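Putative pachytene checkpoint protein 2 (Caenorhabditis elegans, PDB 4XGU) is an ATP-hydrolysing AAA+ protein remodeler that probably plays a key role in chromosome recombination during meiosis. Local coordinates at residues B[10-16]-B[67-73]; B[153-158]-B[196-200]; B[170-174]-B[288-292]. All coordinates share one frame; numbering follows the deposited sequence.

Along the chain interaction 1 closes before the other two open, while the segments of interactions 2 and 3 alternate. Interaction 1 pairs two strands of the Pch2 N-terminal domain; interaction 2 packs two helices of the AAA+ core, and their centres are about 14 Å apart. They touch where His12 ND1 comes 3.5 Å from Arg199 CD, so helix 185-199 of the core touches the N-terminal domain there. Interaction 3, between loops leading into core strands, lies about 13 Å from interaction 2 between centres and meets it through Leu156 CD2 and Val171 CG1 at 3.6 Å. Interactions 1 and 3 stay about 17 Å apart at their nearest atoms. All three lie away from the ADP pocket with its predicted P-loop, residues 179-186.

Interaction 1: residues B[10-16]-B[67-73]; sequences NIHAEIR and EKLVIGT
Arg16 is met by two residues, Glu67 and Lys68, in a classic beta bulge at the start of an antiparallel pairing of residues 67-73 with 10-16. Glu67 N donates to Arg16 O at 2.7 Å, while Lys68 N reaches the same oxygen only weakly; Lys68 O accepts Arg16 N at 2.7 Å. The Glu67 carboxylate, turned 77° from the guanidinium plane, brings OE1 to the edge of that group, forming a salt bridge whose N-H...O bond is straight but, at 3.3 Å from Arg16 NH1 to Glu67 OE1, weak. Arg16 CG stands anti to the backbone N (chi1 -173°), and bends at chi2 and chi3 lay the guanidinium over the extended Lys68 chain, whose CB lies over one face, near its rim. The Arg16 NH2 and Lys68 NZ charges are 3.9 Å apart; Asp133, in a salt bridge with Arg16 and a long, weak ion pair with Lys68, probably offsets their repulsion. Leu69 is a non-hydrogen-bonded partner of Ile15; their side chains run side by side, with Leu69 CB 4.0 Å from Ile15 CG1. Val70 exchanges two backbone hydrogen bonds with Glu14; the Glu14 carboxylate bonds to His195 of the ATPase core. Ile71 lies opposite Ala13 and sets its CG2 3.8 Å from Ile11 CG2. Gly72 pairs with His12 through two more backbone bonds, and its carbonyl oxygen lies 3.2 Å from Ile11 CG2. At Thr73 the hydroxyl, anti to the backbone N (chi1 179°), donates to Asn10 O at 3.2 Å and accepts from Glu75 N. Ala13, Ile15 and Leu69 pack on helix 30-41; on the other face His12 and Glu14 touch helix 185-199. Strand 12-16 is central in the three-stranded mixed sheet of the Pch2 N-terminal domain, between 68-72 and 95-98.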
ATOM      1  N   ASN B  10     -36.356  34.948  28.122  1.00104.40           N
ATOM      2  CA  ASN B  10     -35.396  34.222  28.952  1.00107.13           C
ATOM      3  C   ASN B  10     -34.002  34.828  28.946  1.00100.39           C
ATOM      4  O   ASN B  10     -33.280  34.769  27.949  1.00 97.82           O
ATOM      5  CB  ASN B  10     -35.307  32.759  28.522  1.00114.74           C
ATOM      6  CG  ASN B  10     -35.965  31.817  29.514  1.00116.79           C
ATOM      7  OD1 ASN B  10     -36.814  32.227  30.306  1.00124.04           O
ATOM      8  ND2 ASN B  10     -35.569  30.547  29.479  1.00109.12           N
ATOM      9  N   ILE B  11     -33.636  35.412  30.079  1.00 94.13           N
ATOM     10  CA  ILE B  11     -32.294  35.926  30.287  1.00 84.78           C
ATOM     11  C   ILE B  11     -31.748  35.324  31.572  1.00 74.62           C
ATOM     12  O   ILE B  11     -32.478  35.173  32.551  1.00 74.74           O
ATOM     13  CB  ILE B  11     -32.271  37.462  30.375  1.00 96.93           C
ATOM     14  CG1 ILE B  11     -33.087  38.077  29.241  1.00 99.25           C
ATOM     15  CG2 ILE B  11     -30.841  37.975  30.339  1.00106.35           C
ATOM     16  CD1 ILE B  11     -33.054  39.586  29.219  1.00 97.54           C
ATOM     17  N   HIS B  12     -30.466  34.976  31.569  1.00 68.03           N
ATOM     18  CA  HIS B  12     -29.858  34.334  32.724  1.00 64.25           C
ATOM     19  C   HIS B  12     -28.915  35.274  33.463  1.00 58.59           C
ATOM     20  O   HIS B  12     -28.456  36.277  32.915  1.00 59.02           O
ATOM     21  CB  HIS B  12     -29.108  33.073  32.293  1.00 70.58           C
ATOM     22  CG  HIS B  12     -29.987  32.028  31.680  1.00 83.39           C
ATOM     23  ND1 HIS B  12     -30.434  30.926  32.382  1.00 90.15           N
ATOM     24  CD2 HIS B  12     -30.505  31.916  30.436  1.00 87.38           C
ATOM     25  CE1 HIS B  12     -31.186  30.182  31.592  1.00 93.10           C
ATOM     26  NE2 HIS B  12     -31.247  30.760  30.406  1.00 91.67           N
ATOM     27  N   ALA B  13     -28.631  34.943  34.716  1.00 50.69           N
ATOM     28  CA  ALA B  13     -27.661  35.697  35.488  1.00 54.93           C
ATOM     29  C   ALA B  13     -26.785  34.763  36.316  1.00 62.57           C
ATOM     30  O   ALA B  13     -27.285  33.923  37.067  1.00 67.10           O
ATOM     31  CB  ALA B  13     -28.359  36.709  36.380  1.00 55.35           C
ATOM     32  N   GLU B  14     -25.474  34.910  36.162  1.00 56.83           N
ATOM     33  CA  GLU B  14     -24.513  34.129  36.922  1.00 59.61           C
ATOM     34  C   GLU B  14     -23.848  35.035  37.943  1.00 60.45           C
ATOM     35  O   GLU B  14     -23.349  36.102  37.596  1.00 58.88           O
ATOM     36  CB  GLU B  14     -23.468  33.500  35.999  1.00 65.62           C
ATOM     37  CG  GLU B  14     -24.063  32.716  34.839  1.00 79.28           C
ATOM     38  CD  GLU B  14     -23.036  32.361  33.778  1.00 89.87           C
ATOM     39  OE1 GLU B  14     -21.827  32.557  34.031  1.00 96.36           O
ATOM     40  OE2 GLU B  14     -23.439  31.889  32.690  1.00 87.17           O
ATOM     41  N   ILE B  15     -23.855  34.617  39.203  1.00 58.42           N
ATOM     42  CA  ILE B  15     -23.288  35.429  40.269  1.00 50.01           C
ATOM     43  C   ILE B  15     -22.265  34.644  41.076  1.00 54.37           C
ATOM     44  O   ILE B  15     -22.586  33.614  41.667  1.00 65.66           O
ATOM     45  CB  ILE B  15     -24.384  35.947  41.215  1.00 54.29           C
ATOM     46  CG1 ILE B  15     -25.396  36.798  40.445  1.00 54.01           C
ATOM     47  CG2 ILE B  15     -23.773  36.745  42.356  1.00 51.80           C
ATOM     48  CD1 ILE B  15     -26.556  37.279  41.295  1.00 51.26           C
ATOM     49  N   ARG B  16     -21.029  35.132  41.096  1.00 47.71           N
ATOM     50  CA  ARG B  16     -19.975  34.499  41.878  1.00 49.18           C
ATOM     51  C   ARG B  16     -19.912  35.083  43.286  1.00 55.27           C
ATOM     52  O   ARG B  16     -19.622  36.267  43.461  1.00 62.01           O
ATOM     53  CB  ARG B  16     -18.618  34.661  41.190  1.00 55.54           C
ATOM     54  CG  ARG B  16     -17.495  33.887  41.862  1.00 62.58           C
ATOM     55  CD  ARG B  16     -16.166  34.607  41.739  1.00 66.86           C
ATOM     56  NE  ARG B  16     -15.859  34.978  40.362  1.00 76.52           N
ATOM     57  CZ  ARG B  16     -14.810  35.713  40.011  1.00 83.80           C
ATOM     58  NH1 ARG B  16     -13.969  36.152  40.937  1.00 82.45           N
ATOM     59  NH2 ARG B  16     -14.599  36.011  38.737  1.00 89.38           N
ATOM     60  N   GLU B  67     -18.981  38.780  44.088  1.00 67.51           N
ATOM     61  CA  GLU B  67     -17.604  39.027  43.689  1.00 62.59           C
ATOM     62  C   GLU B  67     -17.587  39.425  42.217  1.00 52.03           C
ATOM     63  O   GLU B  67     -16.721  40.172  41.770  1.00 54.25           O
ATOM     64  CB  GLU B  67     -16.742  37.784  43.934  1.00 77.90           C
ATOM     65  CG  GLU B  67     -15.312  38.075  44.364  1.00 91.49           C
ATOM     66  CD  GLU B  67     -14.597  36.844  44.903  1.00105.03           C
ATOM     67  OE1 GLU B  67     -14.515  35.828  44.178  1.00106.98           O
ATOM     68  OE2 GLU B  67     -14.120  36.892  46.059  1.00110.77           O
ATOM     69  N   LYS B  68     -18.571  38.924  41.476  1.00 57.74           N
ATOM     70  CA  LYS B  68     -18.712  39.206  40.052  1.00 56.98           C
ATOM     71  C   LYS B  68     -20.040  38.653  39.552  1.00 58.50           C
ATOM     72  O   LYS B  68     -20.446  37.556  39.937  1.00 65.47           O
ATOM     73  CB  LYS B  68     -17.544  38.606  39.264  1.00 67.55           C
ATOM     74  CG  LYS B  68     -17.770  38.466  37.766  1.00 75.93           C
ATOM     75  CD  LYS B  68     -16.480  38.040  37.075  1.00 81.87           C
ATOM     76  CE  LYS B  68     -16.747  37.395  35.725  1.00 83.82           C
ATOM     77  NZ  LYS B  68     -15.488  36.947  35.061  1.00 83.90           N
ATOM     78  N   LEU B  69     -20.730  39.416  38.713  1.00 55.68           N
ATOM     79  CA  LEU B  69     -21.974  38.928  38.139  1.00 54.45           C
ATOM     80  C   LEU B  69     -21.988  39.116  36.630  1.00 58.97           C
ATOM     81  O   LEU B  69     -21.374  40.044  36.102  1.00 58.09           O
ATOM     82  CB  LEU B  69     -23.183  39.622  38.780  1.00 53.71           C
ATOM     83  CG  LEU B  69     -23.567  41.037  38.340  1.00 53.59           C
ATOM     84  CD1 LEU B  69     -24.584  41.026  37.201  1.00 43.90           C
ATOM     85  CD2 LEU B  69     -24.107  41.816  39.523  1.00 62.84           C
ATOM     86  N   VAL B  70     -22.682  38.215  35.943  1.00 62.61           N
ATOM     87  CA  VAL B  70     -22.866  38.300  34.501  1.00 56.64           C
ATOM     88  C   VAL B  70     -24.346  38.179  34.171  1.00 57.71           C
ATOM     89  O   VAL B  70     -25.037  37.322  34.715  1.00 55.39           O
ATOM     90  CB  VAL B  70     -22.097  37.197  33.749  1.00 58.17           C
ATOM     91  CG1 VAL B  70     -22.125  37.460  32.249  1.00 51.23           C
ATOM     92  CG2 VAL B  70     -20.665  37.096  34.251  1.00 68.45           C
ATOM     93  N   ILE B  71     -24.833  39.049  33.293  1.00 60.70           N
ATOM     94  CA  ILE B  71     -26.189  38.934  32.773  1.00 55.11           C
ATOM     95  C   ILE B  71     -26.140  38.739  31.265  1.00 60.19           C
ATOM     96  O   ILE B  71     -25.616  39.583  30.537  1.00 64.95           O
ATOM     97  CB  ILE B  71     -27.034  40.168  33.104  1.00 59.66           C
ATOM     98  CG1 ILE B  71     -27.163  40.325  34.617  1.00 61.40           C
ATOM     99  CG2 ILE B  71     -28.410  40.060  32.460  1.00 60.58           C
ATOM    100  CD1 ILE B  71     -28.035  41.482  35.030  1.00 60.35           C
ATOM    101  N   GLY B  72     -26.683  37.624  30.794  1.00 62.67           N
ATOM    102  CA  GLY B  72     -26.576  37.291  29.388  1.00 62.35           C
ATOM    103  C   GLY B  72     -27.790  36.605  28.802  1.00 68.08           C
ATOM    104  O   GLY B  72     -28.511  35.884  29.491  1.00 70.56           O
ATOM    105  N   THR B  73     -28.010  36.840  27.514  1.00 65.72           N
ATOM    106  CA  THR B  73     -29.066  36.167  26.776  1.00 64.86           C
ATOM    107  C   THR B  73     -28.604  35.886  25.357  1.00 74.62           C
ATOM    108  O   THR B  73     -27.685  36.533  24.854  1.00 80.62           O
ATOM    109  CB  THR B  73     -30.348  37.000  26.721  1.00 67.95           C
ATOM    110  OG1 THR B  73     -31.340  36.292  25.968  1.00 65.39           O
ATOM    111  CG2 THR B  73     -30.070  38.334  26.048  1.00 70.65           C
TER

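Interaction 2: residues B[153-158]-B[196-200]; sequences VAALAR and LSIRM
Leu196 and Met200, one helical turn apart, press methyl groups against the helix of residues 153-158 without any hydrogen bond across the contact. The tight part is apolar. Leu196 forks over two residues: CD1 meets Val153 CG1 at 3.6 Å, the two side chains crossing at about a right angle, while CD2 rests on CA and CB of Ala154. Met200 CG lies anti to its carbonyl carbon (chi1 -52°), and the bend at chi2 (-78°) carries the thioether across to the other helix. There CE reaches Ala157 CB at 3.7 Å and lies equally near Ala154 O, an oxygen already bonded to Arg158 N within its helix. The small Ala154 and Ala157 side chains let these methyls approach the helix backbone.

The looser side belongs to two partly exposed arginines. Arg199 NH1 passes 3.8 Å from Ala154 CB, and Arg158 NH2 stands 4.4 Å from Arg199 NH1, a like-charged approach. Arg158 also makes a cation-pi contact with Tyr395 of a neighbouring subunit. Helices 145-161 and 185-199 thus meet beside strand 293-299, where Leu294 touches Val153 and Leu196, while Ile198 packs on Tyr98 of strand 95-98.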
ATOM      1  N   VAL B 153     -25.778  24.168  22.287  1.00 59.98           N
ATOM      2  CA  VAL B 153     -25.207  23.162  23.173  1.00 61.63           C
ATOM      3  C   VAL B 153     -26.000  23.095  24.475  1.00 60.46           C
ATOM      4  O   VAL B 153     -26.160  22.022  25.062  1.00 64.29           O
ATOM      5  CB  VAL B 153     -23.723  23.448  23.458  1.00 65.10           C
ATOM      6  CG1 VAL B 153     -23.177  22.468  24.464  1.00 64.72           C
ATOM      7  CG2 VAL B 153     -22.922  23.366  22.169  1.00 67.28           C
ATOM      8  N   ALA B 154     -26.514  24.243  24.908  1.00 59.42           N
ATOM      9  CA  ALA B 154     -27.397  24.300  26.070  1.00 56.01           C
ATOM     10  C   ALA B 154     -28.638  23.448  25.838  1.00 61.18           C
ATOM     11  O   ALA B 154     -29.132  22.786  26.751  1.00 69.19           O
ATOM     12  CB  ALA B 154     -27.793  25.737  26.373  1.00 56.92           C
ATOM     13  N   ALA B 155     -29.138  23.472  24.609  1.00 56.54           N
ATOM     14  CA  ALA B 155     -30.306  22.684  24.247  1.00 53.10           C
ATOM     15  C   ALA B 155     -29.984  21.196  24.312  1.00 60.03           C
ATOM     16  O   ALA B 155     -30.783  20.403  24.809  1.00 63.72           O
ATOM     17  CB  ALA B 155     -30.793  23.065  22.860  1.00 52.74           C
ATOM     18  N   LEU B 156     -28.810  20.824  23.808  1.00 60.39           N
ATOM     19  CA  LEU B 156     -28.357  19.439  23.870  1.00 59.67           C
ATOM     20  C   LEU B 156     -28.265  18.970  25.315  1.00 65.88           C
ATOM     21  O   LEU B 156     -28.676  17.859  25.642  1.00 74.12           O
ATOM     22  CB  LEU B 156     -27.000  19.277  23.185  1.00 61.58           C
ATOM     23  CG  LEU B 156     -26.970  19.295  21.658  1.00 62.27           C
ATOM     24  CD1 LEU B 156     -25.542  19.166  21.172  1.00 60.76           C
ATOM     25  CD2 LEU B 156     -27.825  18.176  21.097  1.00 69.68           C
ATOM     26  N   ALA B 157     -27.729  19.831  26.173  1.00 61.96           N
ATOM     27  CA  ALA B 157     -27.572  19.512  27.587  1.00 59.32           C
ATOM     28  C   ALA B 157     -28.921  19.435  28.297  1.00 64.51           C
ATOM     29  O   ALA B 157     -29.161  18.519  29.084  1.00 71.93           O
ATOM     30  CB  ALA B 157     -26.674  20.541  28.261  1.00 50.40           C
ATOM     31  N   ARG B 158     -29.794  20.398  28.015  1.00 66.49           N
ATOM     32  CA  ARG B 158     -31.123  20.437  28.622  1.00 70.42           C
ATOM     33  C   ARG B 158     -31.933  19.197  28.264  1.00 75.54           C
ATOM     34  O   ARG B 158     -32.546  18.574  29.131  1.00 84.91           O
ATOM     35  CB  ARG B 158     -31.877  21.697  28.190  1.00 77.63           C
ATOM     36  CG  ARG B 158     -32.048  22.727  29.293  1.00 80.96           C
ATOM     37  CD  ARG B 158     -32.777  23.968  28.795  1.00 84.88           C
ATOM     38  NE  ARG B 158     -31.931  24.801  27.942  1.00 91.61           N
ATOM     39  CZ  ARG B 158     -32.266  25.210  26.721  1.00 95.57           C
ATOM     40  NH1 ARG B 158     -33.434  24.865  26.203  1.00100.43           N
ATOM     41  NH2 ARG B 158     -31.434  25.968  26.017  1.00 94.48           N
ATOM     42  N   LEU B 196     -21.978  26.391  31.129  1.00 52.79           N
ATOM     43  CA  LEU B 196     -22.940  25.302  31.251  1.00 50.84           C
ATOM     44  C   LEU B 196     -22.940  24.693  32.647  1.00 51.88           C
ATOM     45  O   LEU B 196     -23.995  24.359  33.179  1.00 66.18           O
ATOM     46  CB  LEU B 196     -22.651  24.222  30.214  1.00 58.05           C
ATOM     47  CG  LEU B 196     -23.035  24.581  28.778  1.00 64.51           C
ATOM     48  CD1 LEU B 196     -22.593  23.486  27.833  1.00 69.99           C
ATOM     49  CD2 LEU B 196     -24.536  24.812  28.667  1.00 61.79           C
ATOM     50  N   SER B 197     -21.758  24.559  33.241  1.00 49.24           N
ATOM     51  CA  SER B 197     -21.639  24.020  34.593  1.00 50.80           C
ATOM     52  C   SER B 197     -22.381  24.888  35.609  1.00 59.61           C
ATOM     53  O   SER B 197     -22.939  24.381  36.582  1.00 67.83           O
ATOM     54  CB  SER B 197     -20.169  23.897  34.988  1.00 49.82           C
ATOM     55  OG  SER B 197     -19.559  25.174  35.053  1.00 58.59           O
ATOM     56  N   ILE B 198     -22.384  26.196  35.379  1.00 56.00           N
ATOM     57  CA  ILE B 198     -23.102  27.124  36.246  1.00 54.05           C
ATOM     58  C   ILE B 198     -24.592  27.150  35.902  1.00 55.87           C
ATOM     59  O   ILE B 198     -25.442  27.133  36.791  1.00 62.43           O
ATOM     60  CB  ILE B 198     -22.525  28.549  36.146  1.00 53.89           C
ATOM     61  CG1 ILE B 198     -21.071  28.568  36.624  1.00 50.01           C
ATOM     62  CG2 ILE B 198     -23.357  29.525  36.961  1.00 55.57           C
ATOM     63  CD1 ILE B 198     -20.359  29.866  36.336  1.00 52.68           C
ATOM     64  N   ARG B 199     -24.896  27.185  34.607  1.00 53.80           N
ATOM     65  CA  ARG B 199     -26.277  27.173  34.129  1.00 56.42           C
ATOM     66  C   ARG B 199     -27.053  25.961  34.634  1.00 59.67           C
ATOM     67  O   ARG B 199     -28.229  26.067  34.976  1.00 60.19           O
ATOM     68  CB  ARG B 199     -26.308  27.194  32.602  1.00 69.55           C
ATOM     69  CG  ARG B 199     -26.390  28.577  31.979  1.00 84.15           C
ATOM     70  CD  ARG B 199     -27.786  28.832  31.431  1.00 93.00           C
ATOM     71  NE  ARG B 199     -27.756  29.535  30.150  1.00 93.75           N
ATOM     72  CZ  ARG B 199     -28.395  29.125  29.058  1.00 88.60           C
ATOM     73  NH1 ARG B 199     -29.118  28.013  29.089  1.00 85.78           N
ATOM     74  NH2 ARG B 199     -28.314  29.827  27.936  1.00 85.45           N
ATOM     75  N   MET B 200     -26.386  24.814  34.677  1.00 63.64           N
ATOM     76  CA  MET B 200     -27.029  23.564  35.064  1.00 66.61           C
ATOM     77  C   MET B 200     -26.734  23.189  36.514  1.00 71.00           C
ATOM     78  O   MET B 200     -26.931  22.040  36.913  1.00 78.76           O
ATOM     79  CB  MET B 200     -26.574  22.427  34.143  1.00 68.16           C
ATOM     80  CG  MET B 200     -26.713  22.714  32.655  1.00 66.39           C
ATOM     81  SD  MET B 200     -28.398  22.544  32.043  1.00 90.96           S
ATOM     82  CE  MET B 200     -28.197  23.124  30.359  1.00124.33           C
TER

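Interaction 3: residues B[170-174]-B[288-292]; sequences NVNRL and RRRDN
Arg173 grips the backbone of residues 288-292 through its guanidinium. NE donates to Arg288 O at 2.9 Å, nearly along the C=O axis, and NH2 adds weak bonds to that oxygen and to Arg289 O. Bends at chi2 (99°) and chi3 (70°) bring the group round to these carbonyls. Arg290 O lies over one face, and no N-H is well aimed at it. The Asp291 carboxylate stands almost upright to the guanidinium (82°). Its OD1, 3.4 Å from Arg173 NH2, lies well out of the guanidinium plane with no N-H pointing at it and offers charge attraction alone; Asp291 OD2 bonds to His163. In return Arg288 folds back along Asn172, with the backbone O of Asn172 3.1 Å above one guanidinium face. NH2 of Arg288 is modelled improbably close to Asn172 OD1, so that bond's geometry is doubtful. Farther out, the packing thins to Arg173 CB against Arg288 CB at 4.2 Å. A leucine in place of Arg173 would probably leave the Arg288 and Arg289 carbonyls without these donors and Asp291 without the guanidinium charge beside OD1. The loops entering strands 174-178 and 293-299, neighbours in the core sheet, are thus joined chiefly by arginine-to-carbonyl bonding and charge, with little apolar packing between the two segments themselves.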
ATOM      1  N   ASN B 170     -32.740  12.306  17.718  1.00 81.93           N
ATOM      2  CA  ASN B 170     -31.307  12.070  17.581  1.00 87.78           C
ATOM      3  C   ASN B 170     -30.450  13.117  18.290  1.00 85.53           C
ATOM      4  O   ASN B 170     -30.345  14.259  17.845  1.00 91.68           O
ATOM      5  CB  ASN B 170     -30.935  12.005  16.099  1.00 91.03           C
ATOM      6  CG  ASN B 170     -29.449  11.834  15.878  1.00 90.90           C
ATOM      7  OD1 ASN B 170     -28.894  10.758  16.105  1.00 93.86           O
ATOM      8  ND2 ASN B 170     -28.795  12.894  15.419  1.00 89.88           N
ATOM      9  N   VAL B 171     -29.840  12.713  19.399  1.00 79.16           N
ATOM     10  CA  VAL B 171     -28.943  13.580  20.153  1.00 68.37           C
ATOM     11  C   VAL B 171     -27.596  12.884  20.339  1.00 76.87           C
ATOM     12  O   VAL B 171     -27.476  11.950  21.132  1.00 81.88           O
ATOM     13  CB  VAL B 171     -29.533  13.952  21.528  1.00 62.05           C
ATOM     14  CG1 VAL B 171     -28.563  14.822  22.308  1.00 60.14           C
ATOM     15  CG2 VAL B 171     -30.868  14.660  21.359  1.00 63.04           C
ATOM     16  N   ASN B 172     -26.588  13.340  19.602  1.00 74.66           N
ATOM     17  CA  ASN B 172     -25.286  12.680  19.587  1.00 73.83           C
ATOM     18  C   ASN B 172     -24.421  12.977  20.808  1.00 69.82           C
ATOM     19  O   ASN B 172     -23.526  12.200  21.136  1.00 72.82           O
ATOM     20  CB  ASN B 172     -24.513  13.066  18.323  1.00 78.96           C
ATOM     21  CG  ASN B 172     -24.975  12.304  17.099  1.00 83.74           C
ATOM     22  OD1 ASN B 172     -25.420  11.161  17.196  1.00 88.57           O
ATOM     23  ND2 ASN B 172     -24.861  12.931  15.934  1.00 89.99           N
ATOM     24  N   ARG B 173     -24.688  14.107  21.459  1.00 70.93           N
ATOM     25  CA  ARG B 173     -23.915  14.572  22.614  1.00 67.49           C
ATOM     26  C   ARG B 173     -22.464  14.878  22.256  1.00 66.83           C
ATOM     27  O   ARG B 173     -21.607  14.956  23.135  1.00 74.80           O
ATOM     28  CB  ARG B 173     -23.956  13.548  23.754  1.00 69.27           C
ATOM     29  CG  ARG B 173     -24.603  14.065  25.024  1.00 64.37           C
ATOM     30  CD  ARG B 173     -26.045  13.616  25.146  1.00 63.15           C
ATOM     31  NE  ARG B 173     -26.154  12.182  25.394  1.00 70.50           N
ATOM     32  CZ  ARG B 173     -27.308  11.540  25.547  1.00 72.75           C
ATOM     33  NH1 ARG B 173     -28.451  12.209  25.480  1.00 68.37           N
ATOM     34  NH2 ARG B 173     -27.319  10.232  25.767  1.00 71.90           N
ATOM     35  N   LEU B 174     -22.194  15.053  20.967  1.00 64.23           N
ATOM     36  CA  LEU B 174     -20.860  15.421  20.505  1.00 59.99           C
ATOM     37  C   LEU B 174     -20.930  16.740  19.749  1.00 59.99           C
ATOM     38  O   LEU B 174     -21.894  16.999  19.033  1.00 66.45           O
ATOM     39  CB  LEU B 174     -20.265  14.317  19.619  1.00 63.51           C
ATOM     40  CG  LEU B 174     -18.783  14.399  19.219  1.00 64.19           C
ATOM     41  CD1 LEU B 174     -18.213  13.009  18.992  1.00 62.29           C
ATOM     42  CD2 LEU B 174     -18.577  15.243  17.970  1.00 69.43           C
ATOM     43  N   ARG B 288     -20.741   8.907  24.974  1.00 84.51           N
ATOM     44  CA  ARG B 288     -21.816   9.812  24.567  1.00 77.59           C
ATOM     45  C   ARG B 288     -23.218   9.288  24.890  1.00 76.28           C
ATOM     46  O   ARG B 288     -24.180  10.056  24.896  1.00 77.47           O
ATOM     47  CB  ARG B 288     -21.715  10.103  23.068  1.00 76.82           C
ATOM     48  CG  ARG B 288     -21.455   8.872  22.221  1.00 85.18           C
ATOM     49  CD  ARG B 288     -21.477   9.191  20.738  1.00 90.07           C
ATOM     50  NE  ARG B 288     -22.841   9.248  20.225  1.00103.34           N
ATOM     51  CZ  ARG B 288     -23.152   9.502  18.959  1.00117.67           C
ATOM     52  NH1 ARG B 288     -22.195   9.728  18.072  1.00118.11           N
ATOM     53  NH2 ARG B 288     -24.425   9.531  18.580  1.00127.34           N
ATOM     54  N   ARG B 289     -23.332   7.991  25.157  1.00 74.15           N
ATOM     55  CA  ARG B 289     -24.630   7.385  25.447  1.00 77.42           C
ATOM     56  C   ARG B 289     -25.220   7.875  26.761  1.00 80.98           C
ATOM     57  O   ARG B 289     -26.436   7.859  26.948  1.00 85.61           O
ATOM     58  CB  ARG B 289     -24.519   5.861  25.472  1.00 84.00           C
ATOM     59  CG  ARG B 289     -24.763   5.220  24.126  1.00 93.94           C
ATOM     60  CD  ARG B 289     -24.584   3.714  24.173  1.00105.53           C
ATOM     61  NE  ARG B 289     -23.940   3.235  22.954  1.00116.88           N
ATOM     62  CZ  ARG B 289     -24.559   3.088  21.787  1.00125.02           C
ATOM     63  NH1 ARG B 289     -25.850   3.377  21.673  1.00127.05           N
ATOM     64  NH2 ARG B 289     -23.887   2.653  20.729  1.00128.16           N
ATOM     65  N   ARG B 290     -24.356   8.311  27.670  1.00 84.63           N
ATOM     66  CA  ARG B 290     -24.809   8.807  28.963  1.00 89.27           C
ATOM     67  C   ARG B 290     -25.499  10.162  28.822  1.00 92.17           C
ATOM     68  O   ARG B 290     -25.159  10.956  27.946  1.00 92.66           O
ATOM     69  CB  ARG B 290     -23.633   8.916  29.930  1.00 88.12           C
ATOM     70  CG  ARG B 290     -22.725   7.704  29.935  1.00 83.35           C
ATOM     71  CD  ARG B 290     -22.708   7.043  31.300  1.00 87.45           C
ATOM     72  NE  ARG B 290     -21.934   5.806  31.291  1.00 93.89           N
ATOM     73  CZ  ARG B 290     -21.916   4.932  32.290  1.00101.33           C
ATOM     74  NH1 ARG B 290     -22.632   5.157  33.381  1.00101.32           N
ATOM     75  NH2 ARG B 290     -21.187   3.830  32.194  1.00111.47           N
ATOM     76  N   ASP B 291     -26.470  10.418  29.691  1.00 90.50           N
ATOM     77  CA  ASP B 291     -27.206  11.674  29.665  1.00 87.59           C
ATOM     78  C   ASP B 291     -26.402  12.819  30.270  1.00 87.46           C
ATOM     79  O   ASP B 291     -26.520  13.968  29.839  1.00 90.31           O
ATOM     80  CB  ASP B 291     -28.535  11.528  30.407  1.00 94.85           C
ATOM     81  CG  ASP B 291     -29.517  10.635  29.679  1.00104.04           C
ATOM     82  OD1 ASP B 291     -29.315  10.386  28.471  1.00104.23           O
ATOM     83  OD2 ASP B 291     -30.497  10.190  30.312  1.00112.07           O
ATOM     84  N   ASN B 292     -25.583  12.504  31.268  1.00 83.01           N
ATOM     85  CA  ASN B 292     -24.841  13.525  32.000  1.00 75.05           C
ATOM     86  C   ASN B 292     -23.433  13.747  31.456  1.00 68.02           C
ATOM     87  O   ASN B 292     -22.524  14.109  32.196  1.00 70.18           O
ATOM     88  CB  ASN B 292     -24.761  13.153  33.481  1.00 82.24           C
ATOM     89  CG  ASN B 292     -23.915  11.917  33.726  1.00 87.52           C
ATOM     90  OD1 ASN B 292     -23.789  11.054  32.856  1.00 93.10           O
ATOM     91  ND2 ASN B 292     -23.328  11.827  34.914  1.00 90.44           N
TER